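Local coordinates for conjugal transfer protein TRWB (PDB 1E9R) that serves as the coupling protein of bacterial conjugation, probably moving DNA through a ring of six subunits at the expense of nucleoside triphosphate, at residues A261-V266 and A289-L294; L309-G314 and A335-L340; Q316-L321 and P350-D355; Q320-D323 and E329-T332. One frame throughout, in Å; residues are numbered along the deposited sequence.

Interaction 1 (A261-V266 and A289-L294); sequences AWVDVV and ASLEKL
D264 and L294 bring the two backbones nearest, their CA atoms 6.2 Å apart, where a turn of helix 252-269 faces an irregular segment that has left strand 281-285 and not yet entered helix 297-303. The contact thus belongs to the layer of helices and loops beside the central sheet of a P-loop NTPase domain, and it is fully buried. No hydrogen bond joins the segments; the grip is aliphatic. V263 suits it because a short branched side chain can serve two partners at once. Its CG1, anti to the backbone N (chi1 173°), lies 3.6 Å from CD1 of L294, and the two side chains cross at roughly a right angle. CG2 of V263 meets CD1 of L291 at 3.9 Å, a methyl that CG1 nearly shares. The leucines, three residues apart on the loop, each put one methyl on this valine. On the next residue, the carboxylate of D264 is buried but well satisfied: OD2 is hydrogen-bonded to S133 OG, and OD1 to S296 N, which ties the helix to the chain just beyond L294. On its way to that amide, D264 OD1 passes L294 CB at 3.8 Å.

Interaction 2 (L309-G314 and A335-L340); sequences LRVVAG and ASFRSL
F337 reaches over the intervening strand 56-59 of the central sheet to V311 and A313. Its own segment is a turn leading into strand 339-342, whereas V311 and A313 lie on strand 309-315, and the closest CA atoms, those of V311 and F337, are 8.2 Å apart. A long, flat side chain suits that span. From CB the chain heads toward the other strand, with CG anti to the carbonyl carbon (chi1 -65°); CB and CG themselves stop well short of it, CG still 5.7 Å from A313 CB. The far end of the ring does the touching. CE2 comes within 3.6 Å of A313 CB and 4.1 Å of V311 CG1, and the tip atom CZ lies 3.8 Å from A313 CB. Both partners meet the ring obliquely. Being two residues apart in a strand, V311 and A313 present their side chains to the same face of the sheet, and the small methyl of A313 lets the ring settle close. L57 of the intervening strand and L301 of helix 297-303 also pack on F337. The backbone here looks outward: F337 O accepts from S346 OG and T348 OG1 of a neighbouring subunit, and R338 makes a salt bridge to D402 of that same subunit. Strand 309-315, two helices and strand 339-342 form a beta-alpha-beta crossover that skips over strand 56-59, the layout of a P-loop NTPase core in which the strand leading to the presumed Walker A loop lies between the two strands joined by the crossover.

Interaction 3 (Q316-L321 and P350-D355); sequences QSTSQL and PKTNED
The capped N-terminal turn of helix 318-325 forms this contact, with T318 meeting T352 and D355 on one face of helix 350-360. Both helices follow strands of the NTPase core, and the closest CA atoms, of T318 and T352, stand 7.4 Å apart, so only side-chain ends touch. S317 is the N-cap: its OG accepts from Q320 N at 3.1 Å, and more weakly from S319 N, and also bonds T332 OG1 of a neighbouring subunit. Serine suits the post, since its short hydroxyl can fold back on the open amides of the first turn. T318 then projects toward the second helix. With OG1 anti to the backbone N (chi1 177°), its CG2 takes the place between the backbone N and the carbonyl carbon and becomes the leading atom. This methyl is 3.9 Å from T352 OG1 and 3.7 Å from D355 OD2. The threonine side chains slide past each other in opposite directions, while D355 extends toward T318 from the opposite direction, OD2 foremost. T352 OG1 has its polar partner in D349 OD2, on the residue just before helix 350-360, and the side chain of T352 lies near the presumed P-loop without touching it. Q331 of the neighbouring subunit packs on T352, placing the contact beside a subunit boundary. At 4.0 Å, T318 OG1 and D355 OD2 are not hydrogen-bonded. The helices are therefore held here by van der Waals contact of a methyl with oxygens, and the carboxylate of D355 may gain modestly from lying near the positive end of helix 318-325.

Interaction 4 (Q320-D323 and E329-T332); sequences QLDD and EAQT
A330 pushes its methyl group into the angle between L321 and D322, so that one CB is approached by two consecutive residues of helix 318-325. The helices are consecutive, 318-325 and 327-334, with a very short turn between them, and such a tight bend brings the CA atoms of D322 and A330 to 5.3 Å. Together they form the helical connection of the crossover from strand 309-315 to strand 339-342. Alanine suits the place: its CB points toward the other helix and has no further atoms to accommodate. On one flank lies L321, whose CB also heads across. Its CG, anti to the backbone N (chi1 -171°), is 4.0 Å from A330 CB, and the CD2 branch reaches on to A330 O, also at 4.0 Å. The backbone takes part as well, L321 O lying 3.7 Å from the same methyl. D322 comes differently. Its CB points neither at nor away from helix 327-334, and the carboxylate then swings round, with CG anti to the carbonyl carbon (chi1 -74°), until OD1 is only 3.2 Å from A330 CB. OD2 forms a salt bridge with K328 of a neighbouring subunit, while OD1 makes a long, weak ion pair with R334. No hydrogen bond spans the segments. Leucine thus supplies apolar cover inside the bend, whereas the aspartate merely leans on the alanine, its charge probably balanced chiefly by the lysine across the subunit boundary.

In the fold
Interaction 1 comes first along the chain and closes before the others open. Interaction 4 is nested inside the loop closed by interaction 2, while interactions 2 and 3 alternate their segments. Centres of interactions 3 and 4 are 11 Å apart, and both use helix 318-325, sharing Q320 and L321; interactions 2 and 3 are 17 Å apart. Interaction 1, about 14 Å from interaction 4 between centres, touches interactions 3 and 4 through A289 on the shared Q320, and interaction 4 also through a weak K293-E329 ion pair. Interactions 2 and 4 lie on one crossover, and interaction 3 joins its first helix to helix 350-360, which follows the crossover; neighbouring subunits of the six-chain ring meet all three.

Interaction 1 (A261-V266 and A289-L294)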
loop_
_atom_site.group_PDB
_atom_site.type_symbol
_atom_site.label_atom_id
_atom_site.label_comp_id
_atom_site.label_asym_id
_atom_site.label_seq_id
_atom_site.Cartn_x
_atom_site.Cartn_y
_atom_site.Cartn_z
ATOM N N ALA B 261 -14.070 12.654 25.274
ATOM C CA ALA B 261 -15.081 13.680 25.102
ATOM C C ALA B 261 -14.717 14.928 25.898
ATOM O O ALA B 261 -14.793 16.049 25.390
ATOM C CB ALA B 261 -16.437 13.158 25.558
ATOM N N TRP B 262 -14.326 14.740 27.153
ATOM C CA TRP B 262 -13.986 15.880 27.984
ATOM C C TRP B 262 -12.813 16.655 27.419
ATOM O O TRP B 262 -12.883 17.881 27.261
ATOM C CB TRP B 262 -13.692 15.441 29.426
ATOM C CG TRP B 262 -14.937 15.062 30.200
ATOM C CD1 TRP B 262 -16.189 15.598 30.057
ATOM C CD2 TRP B 262 -15.040 14.074 31.232
ATOM N NE1 TRP B 262 -17.060 15.002 30.932
ATOM C CE2 TRP B 262 -16.384 14.062 31.664
ATOM C CE3 TRP B 262 -14.129 13.197 31.831
ATOM C CZ2 TRP B 262 -16.842 13.200 32.674
ATOM C CZ3 TRP B 262 -14.584 12.336 32.839
ATOM C CH2 TRP B 262 -15.931 12.346 33.246
ATOM N N VAL B 263 -11.734 15.946 27.106
ATOM C CA VAL B 263 -10.564 16.604 26.543
ATOM C C VAL B 263 -10.945 17.438 25.312
ATOM O O VAL B 263 -10.497 18.574 25.156
ATOM C CB VAL B 263 -9.490 15.582 26.148
ATOM C CG1 VAL B 263 -8.360 16.275 25.407
ATOM C CG2 VAL B 263 -8.969 14.881 27.390
ATOM N N ASP B 264 -11.784 16.875 24.447
ATOM C CA ASP B 264 -12.205 17.576 23.243
ATOM C C ASP B 264 -13.097 18.763 23.580
ATOM O O ASP B 264 -13.035 19.796 22.914
ATOM C CB ASP B 264 -12.939 16.627 22.291
ATOM C CG ASP B 264 -13.040 17.187 20.895
ATOM O OD1 ASP B 264 -12.016 17.128 20.184
ATOM O OD2 ASP B 264 -14.114 17.698 20.515
ATOM N N VAL B 265 -13.931 18.622 24.607
ATOM C CA VAL B 265 -14.790 19.725 25.004
ATOM C C VAL B 265 -13.894 20.896 25.366
ATOM O O VAL B 265 -14.172 22.032 24.991
ATOM C CB VAL B 265 -15.657 19.380 26.227
ATOM C CG1 VAL B 265 -16.362 20.641 26.735
ATOM C CG2 VAL B 265 -16.678 18.321 25.852
ATOM N N VAL B 266 -12.813 20.620 26.094
ATOM C CA VAL B 266 -11.887 21.679 26.480
ATOM C C VAL B 266 -11.260 22.320 25.247
ATOM O O VAL B 266 -11.213 23.540 25.137
ATOM C CB VAL B 266 -10.752 21.155 27.397
ATOM C CG1 VAL B 266 -9.692 22.241 27.593
ATOM C CG2 VAL B 266 -11.318 20.749 28.740
ATOM N N ALA B 289 -1.853 9.076 22.668
ATOM C CA ALA B 289 -2.385 7.953 21.894
ATOM C C ALA B 289 -3.371 7.025 22.631
ATOM O O ALA B 289 -3.846 6.051 22.053
ATOM C CB ALA B 289 -1.230 7.136 21.317
ATOM N N SER B 290 -3.677 7.323 23.892
ATOM C CA SER B 290 -4.622 6.523 24.675
ATOM C C SER B 290 -6.027 7.061 24.529
ATOM O O SER B 290 -6.999 6.369 24.837
ATOM C CB SER B 290 -4.260 6.520 26.156
ATOM O OG SER B 290 -3.208 5.609 26.391
ATOM N N LEU B 291 -6.124 8.307 24.083
ATOM C CA LEU B 291 -7.411 8.936 23.872
ATOM C C LEU B 291 -7.865 8.553 22.469
ATOM O O LEU B 291 -7.100 7.956 21.719
ATOM C CB LEU B 291 -7.280 10.458 23.977
ATOM C CG LEU B 291 -6.838 11.062 25.317
ATOM C CD1 LEU B 291 -6.766 12.564 25.190
ATOM C CD2 LEU B 291 -7.810 10.690 26.412
ATOM N N GLU B 292 -9.107 8.868 22.115
ATOM C CA GLU B 292 -9.580 8.558 20.769
ATOM C C GLU B 292 -9.029 9.616 19.812
ATOM O O GLU B 292 -8.313 10.540 20.230
ATOM C CB GLU B 292 -11.117 8.554 20.704
ATOM C CG GLU B 292 -11.786 7.483 21.557
ATOM C CD GLU B 292 -12.928 6.760 20.840
ATOM O OE1 GLU B 292 -13.061 6.906 19.604
ATOM O OE2 GLU B 292 -13.690 6.030 21.515
ATOM N N LYS B 293 -9.348 9.480 18.527
ATOM C CA LYS B 293 -8.898 10.453 17.547
ATOM C C LYS B 293 -9.734 11.716 17.765
ATOM O O LYS B 293 -10.858 11.818 17.271
ATOM C CB LYS B 293 -9.110 9.896 16.145
ATOM C CG LYS B 293 -8.702 10.829 15.035
ATOM C CD LYS B 293 -8.773 10.132 13.698
ATOM C CE LYS B 293 -8.364 11.065 12.573
ATOM N NZ LYS B 293 -8.220 10.305 11.299
ATOM N N LEU B 294 -9.188 12.667 18.521
ATOM C CA LEU B 294 -9.895 13.910 18.832
ATOM C C LEU B 294 -10.149 14.803 17.624
ATOM O O LEU B 294 -9.285 14.984 16.774
ATOM C CB LEU B 294 -9.131 14.685 19.908
ATOM C CG LEU B 294 -8.816 13.858 21.154
ATOM C CD1 LEU B 294 -8.107 14.726 22.171
ATOM C CD2 LEU B 294 -10.093 13.300 21.748
#

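Interaction 2 (L309-G314 and A335-L340)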
loop_
_atom_site.group_PDB
_atom_site.type_symbol
_atom_site.label_atom_id
_atom_site.label_comp_id
_atom_site.label_asym_id
_atom_site.label_seq_id
_atom_site.Cartn_x
_atom_site.Cartn_y
_atom_site.Cartn_z
ATOM N N LEU B 309 -3.681 28.948 25.601
ATOM C CA LEU B 309 -3.639 27.495 25.748
ATOM C C LEU B 309 -2.217 26.984 25.613
ATOM O O LEU B 309 -1.511 27.309 24.649
ATOM C CB LEU B 309 -4.515 26.831 24.684
ATOM C CG LEU B 309 -5.071 25.412 24.880
ATOM C CD1 LEU B 309 -4.600 24.533 23.730
ATOM C CD2 LEU B 309 -4.661 24.841 26.231
ATOM N N ARG B 310 -1.815 26.184 26.598
ATOM C CA ARG B 310 -0.489 25.593 26.654
ATOM C C ARG B 310 -0.699 24.108 26.863
ATOM O O ARG B 310 -1.162 23.692 27.927
ATOM C CB ARG B 310 0.299 26.169 27.828
ATOM C CG ARG B 310 0.513 27.665 27.734
ATOM C CD ARG B 310 0.651 28.282 29.114
ATOM N NE ARG B 310 1.393 29.541 29.086
ATOM C CZ ARG B 310 0.984 30.652 28.484
ATOM N NH1 ARG B 310 -0.185 30.685 27.849
ATOM N NH2 ARG B 310 1.752 31.737 28.528
ATOM N N VAL B 311 -0.360 23.311 25.852
ATOM C CA VAL B 311 -0.534 21.863 25.945
ATOM C C VAL B 311 0.771 21.096 26.144
ATOM O O VAL B 311 1.785 21.391 25.511
ATOM C CB VAL B 311 -1.240 21.302 24.683
ATOM C CG1 VAL B 311 -1.509 19.800 24.849
ATOM C CG2 VAL B 311 -2.535 22.075 24.433
ATOM N N VAL B 312 0.734 20.119 27.042
ATOM C CA VAL B 312 1.887 19.271 27.318
ATOM C C VAL B 312 1.336 17.868 27.192
ATOM O O VAL B 312 0.435 17.481 27.934
ATOM C CB VAL B 312 2.429 19.480 28.745
ATOM C CG1 VAL B 312 3.600 18.549 28.997
ATOM C CG2 VAL B 312 2.853 20.930 28.932
ATOM N N ALA B 313 1.864 17.113 26.239
ATOM C CA ALA B 313 1.374 15.763 26.009
ATOM C C ALA B 313 2.477 14.730 26.028
ATOM O O ALA B 313 3.547 14.936 25.467
ATOM C CB ALA B 313 0.622 15.701 24.668
ATOM N N GLY B 314 2.212 13.616 26.695
ATOM C CA GLY B 314 3.181 12.541 26.745
ATOM C C GLY B 314 2.857 11.620 25.583
ATOM O O GLY B 314 1.695 11.545 25.164
ATOM N N ALA B 335 3.622 17.550 14.656
ATOM C CA ALA B 335 4.245 18.763 14.153
ATOM C C ALA B 335 3.600 20.012 14.745
ATOM O O ALA B 335 4.089 21.127 14.544
ATOM C CB ALA B 335 4.157 18.795 12.628
ATOM N N SER B 336 2.501 19.830 15.471
ATOM C CA SER B 336 1.805 20.961 16.068
ATOM C C SER B 336 2.398 21.357 17.418
ATOM O O SER B 336 2.057 22.401 17.969
ATOM C CB SER B 336 0.318 20.651 16.189
ATOM O OG SER B 336 -0.236 20.512 14.893
ATOM N N PHE B 337 3.276 20.512 17.945
ATOM C CA PHE B 337 3.972 20.813 19.185
ATOM C C PHE B 337 5.348 21.311 18.714
ATOM O O PHE B 337 6.038 20.619 17.960
ATOM C CB PHE B 337 4.162 19.564 20.032
ATOM C CG PHE B 337 2.885 18.958 20.528
ATOM C CD1 PHE B 337 2.029 18.295 19.661
ATOM C CD2 PHE B 337 2.560 19.009 21.882
ATOM C CE1 PHE B 337 0.880 17.689 20.135
ATOM C CE2 PHE B 337 1.413 18.403 22.357
ATOM C CZ PHE B 337 0.576 17.744 21.485
ATOM N N ARG B 338 5.741 22.505 19.151
ATOM C CA ARG B 338 7.013 23.089 18.744
ATOM C C ARG B 338 8.221 22.756 19.635
ATOM O O ARG B 338 9.366 22.865 19.190
ATOM C CB ARG B 338 6.849 24.606 18.604
ATOM C CG ARG B 338 5.824 25.008 17.550
ATOM C CD ARG B 338 6.251 24.502 16.178
ATOM N NE ARG B 338 7.602 24.964 15.864
ATOM C CZ ARG B 338 7.923 26.227 15.590
ATOM N NH1 ARG B 338 6.991 27.172 15.579
ATOM N NH2 ARG B 338 9.186 26.548 15.353
ATOM N N SER B 339 7.984 22.363 20.882
ATOM C CA SER B 339 9.087 21.997 21.767
ATOM C C SER B 339 9.018 20.492 21.984
ATOM O O SER B 339 7.930 19.920 22.087
ATOM C CB SER B 339 9.000 22.730 23.113
ATOM O OG SER B 339 9.361 24.098 22.996
ATOM N N LEU B 340 10.179 19.853 22.064
ATOM C CA LEU B 340 10.245 18.403 22.220
ATOM C C LEU B 340 11.173 17.911 23.334
ATOM O O LEU B 340 12.189 18.536 23.637
ATOM C CB LEU B 340 10.701 17.785 20.892
ATOM C CG LEU B 340 11.208 16.337 20.869
ATOM C CD1 LEU B 340 10.047 15.374 21.011
ATOM C CD2 LEU B 340 11.944 16.077 19.567
#

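Interaction 3 (Q316-L321 and P350-D355)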
loop_
_atom_site.group_PDB
_atom_site.type_symbol
_atom_site.label_atom_id
_atom_site.label_comp_id
_atom_site.label_asym_id
_atom_site.label_seq_id
_atom_site.Cartn_x
_atom_site.Cartn_y
_atom_site.Cartn_z
ATOM N N GLN B 316 4.178 7.675 24.411
ATOM C CA GLN B 316 5.089 6.551 24.555
ATOM C C GLN B 316 5.408 5.863 23.228
ATOM O O GLN B 316 6.515 5.362 23.044
ATOM C CB GLN B 316 4.545 5.519 25.541
ATOM C CG GLN B 316 3.497 4.609 24.957
ATOM C CD GLN B 316 3.324 3.328 25.757
ATOM O OE1 GLN B 316 3.174 3.368 26.984
ATOM N NE2 GLN B 316 3.336 2.182 25.066
ATOM N N SER B 317 4.447 5.838 22.305
ATOM C CA SER B 317 4.663 5.199 21.003
ATOM C C SER B 317 4.169 6.057 19.850
ATOM O O SER B 317 2.982 6.353 19.752
ATOM C CB SER B 317 3.961 3.839 20.944
ATOM O OG SER B 317 4.135 3.235 19.670
ATOM N N THR B 318 5.085 6.453 18.976
ATOM C CA THR B 318 4.719 7.272 17.832
ATOM C C THR B 318 3.911 6.388 16.866
ATOM O O THR B 318 3.070 6.852 16.081
ATOM C CB THR B 318 5.990 7.831 17.141
ATOM O OG1 THR B 318 5.612 8.583 15.979
ATOM C CG2 THR B 318 6.934 6.696 16.740
ATOM N N SER B 319 4.173 5.095 16.970
ATOM C CA SER B 319 3.518 4.090 16.155
ATOM C C SER B 319 2.046 3.968 16.547
ATOM O O SER B 319 1.166 3.819 15.694
ATOM C CB SER B 319 4.234 2.758 16.361
ATOM O OG SER B 319 3.519 1.706 15.754
ATOM N N GLN B 320 1.790 4.044 17.849
ATOM C CA GLN B 320 0.439 3.937 18.374
ATOM C C GLN B 320 -0.380 5.129 17.942
ATOM O O GLN B 320 -1.573 4.998 17.683
ATOM C CB GLN B 320 0.456 3.870 19.891
ATOM C CG GLN B 320 -0.856 3.424 20.483
ATOM C CD GLN B 320 -0.857 3.487 22.006
ATOM O OE1 GLN B 320 0.209 3.556 22.655
ATOM N NE2 GLN B 320 -2.056 3.455 22.593
ATOM N N LEU B 321 0.261 6.294 17.870
ATOM C CA LEU B 321 -0.416 7.520 17.451
ATOM C C LEU B 321 -0.818 7.420 15.975
ATOM O O LEU B 321 -1.866 7.936 15.560
ATOM C CB LEU B 321 0.503 8.719 17.646
ATOM C CG LEU B 321 -0.177 10.069 17.435
ATOM C CD1 LEU B 321 -1.246 10.268 18.515
ATOM C CD2 LEU B 321 0.875 11.187 17.465
ATOM N N PRO B 350 14.272 -0.117 17.568
ATOM C CA PRO B 350 15.282 0.674 16.856
ATOM C C PRO B 350 14.702 1.701 15.885
ATOM O O PRO B 350 15.363 2.697 15.557
ATOM C CB PRO B 350 16.127 -0.391 16.150
ATOM C CG PRO B 350 15.153 -1.513 15.935
ATOM C CD PRO B 350 14.396 -1.548 17.241
ATOM N N LYS B 351 13.469 1.467 15.428
ATOM C CA LYS B 351 12.844 2.391 14.489
ATOM C C LYS B 351 12.495 3.717 15.162
ATOM O O LYS B 351 12.645 4.791 14.577
ATOM C CB LYS B 351 11.586 1.776 13.867
ATOM C CG LYS B 351 10.967 2.704 12.837
ATOM C CD LYS B 351 9.751 2.115 12.126
ATOM C CE LYS B 351 9.132 3.153 11.163
ATOM N NZ LYS B 351 7.822 2.738 10.569
ATOM N N THR B 352 12.024 3.641 16.398
ATOM C CA THR B 352 11.680 4.845 17.118
ATOM C C THR B 352 12.953 5.559 17.553
ATOM O O THR B 352 12.999 6.787 17.597
ATOM C CB THR B 352 10.827 4.524 18.341
ATOM O OG1 THR B 352 9.551 4.039 17.904
ATOM C CG2 THR B 352 10.626 5.765 19.202
ATOM N N ASN B 353 13.990 4.795 17.874
ATOM C CA ASN B 353 15.247 5.403 18.284
ATOM C C ASN B 353 15.857 6.171 17.116
ATOM O O ASN B 353 16.424 7.251 17.292
ATOM C CB ASN B 353 16.197 4.333 18.800
ATOM C CG ASN B 353 15.698 3.707 20.083
ATOM O OD1 ASN B 353 15.146 4.402 20.943
ATOM N ND2 ASN B 353 15.891 2.399 20.231
ATOM N N GLU B 354 15.731 5.617 15.918
ATOM C CA GLU B 354 16.234 6.289 14.731
ATOM C C GLU B 354 15.420 7.569 14.506
ATOM O O GLU B 354 15.946 8.602 14.134
ATOM C CB GLU B 354 16.103 5.368 13.526
ATOM C CG GLU B 354 16.153 6.106 12.200
ATOM C CD GLU B 354 17.486 6.769 11.937
ATOM O OE1 GLU B 354 18.490 6.411 12.598
ATOM O OE2 GLU B 354 17.526 7.647 11.050
ATOM N N ASP B 355 14.123 7.473 14.741
ATOM C CA ASP B 355 13.187 8.588 14.603
ATOM C C ASP B 355 13.598 9.707 15.574
ATOM O O ASP B 355 13.717 10.875 15.193
ATOM C CB ASP B 355 11.767 8.056 14.926
ATOM C CG ASP B 355 10.656 9.094 14.747
ATOM O OD1 ASP B 355 10.907 10.226 14.274
ATOM O OD2 ASP B 355 9.504 8.752 15.090
#

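Interaction 4 (Q320-D323 and E329-T332)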
loop_
_atom_site.group_PDB
_atom_site.type_symbol
_atom_site.label_atom_id
_atom_site.label_comp_id
_atom_site.label_asym_id
_atom_site.label_seq_id
_atom_site.Cartn_x
_atom_site.Cartn_y
_atom_site.Cartn_z
ATOM N N GLN B 320 1.790 4.044 17.849
ATOM C CA GLN B 320 0.439 3.937 18.374
ATOM C C GLN B 320 -0.380 5.129 17.942
ATOM O O GLN B 320 -1.573 4.998 17.683
ATOM C CB GLN B 320 0.456 3.870 19.891
ATOM C CG GLN B 320 -0.856 3.424 20.483
ATOM C CD GLN B 320 -0.857 3.487 22.006
ATOM O OE1 GLN B 320 0.209 3.556 22.655
ATOM N NE2 GLN B 320 -2.056 3.455 22.593
ATOM N N LEU B 321 0.261 6.294 17.870
ATOM C CA LEU B 321 -0.416 7.520 17.451
ATOM C C LEU B 321 -0.818 7.420 15.975
ATOM O O LEU B 321 -1.866 7.936 15.560
ATOM C CB LEU B 321 0.503 8.719 17.646
ATOM C CG LEU B 321 -0.177 10.069 17.435
ATOM C CD1 LEU B 321 -1.246 10.268 18.515
ATOM C CD2 LEU B 321 0.875 11.187 17.465
ATOM N N ASP B 322 0.031 6.766 15.181
ATOM C CA ASP B 322 -0.249 6.597 13.761
ATOM C C ASP B 322 -1.469 5.726 13.652
ATOM O O ASP B 322 -2.314 5.931 12.788
ATOM C CB ASP B 322 0.908 5.910 13.027
ATOM C CG ASP B 322 2.108 6.825 12.824
ATOM O OD1 ASP B 322 1.925 8.060 12.831
ATOM O OD2 ASP B 322 3.234 6.307 12.640
ATOM N N ASP B 323 -1.564 4.752 14.546
ATOM C CA ASP B 323 -2.692 3.841 14.537
ATOM C C ASP B 323 -4.013 4.533 14.879
ATOM O O ASP B 323 -5.055 4.205 14.323
ATOM C CB ASP B 323 -2.428 2.695 15.507
ATOM C CG ASP B 323 -3.076 1.414 15.063
ATOM O OD1 ASP B 323 -2.830 1.006 13.909
ATOM O OD2 ASP B 323 -3.823 0.815 15.858
ATOM N N GLU B 329 -2.241 12.423 9.480
ATOM C CA GLU B 329 -2.760 13.277 10.522
ATOM C C GLU B 329 -1.943 13.221 11.810
ATOM O O GLU B 329 -1.855 14.207 12.538
ATOM C CB GLU B 329 -4.211 12.900 10.763
ATOM C CG GLU B 329 -4.957 13.857 11.644
ATOM C CD GLU B 329 -6.462 13.752 11.465
ATOM O OE1 GLU B 329 -6.916 13.132 10.467
ATOM O OE2 GLU B 329 -7.184 14.307 12.324
ATOM N N ALA B 330 -1.334 12.072 12.084
ATOM C CA ALA B 330 -0.504 11.902 13.277
ATOM C C ALA B 330 0.756 12.741 13.155
ATOM O O ALA B 330 1.241 13.285 14.138
ATOM C CB ALA B 330 -0.127 10.439 13.466
ATOM N N GLN B 331 1.292 12.835 11.946
ATOM C CA GLN B 331 2.487 13.627 11.714
ATOM C C GLN B 331 2.153 15.093 11.937
ATOM O O GLN B 331 2.884 15.815 12.618
ATOM C CB GLN B 331 2.961 13.439 10.287
ATOM C CG GLN B 331 4.208 14.211 9.944
ATOM C CD GLN B 331 4.532 14.091 8.469
ATOM O OE1 GLN B 331 3.962 13.247 7.770
ATOM N NE2 GLN B 331 5.449 14.928 7.984
ATOM N N THR B 332 1.039 15.523 11.353
ATOM C CA THR B 332 0.589 16.895 11.474
ATOM C C THR B 332 0.366 17.245 12.934
ATOM O O THR B 332 0.652 18.368 13.364
ATOM C CB THR B 332 -0.719 17.101 10.730
ATOM O OG1 THR B 332 -0.533 16.747 9.356
ATOM C CG2 THR B 332 -1.177 18.560 10.855
#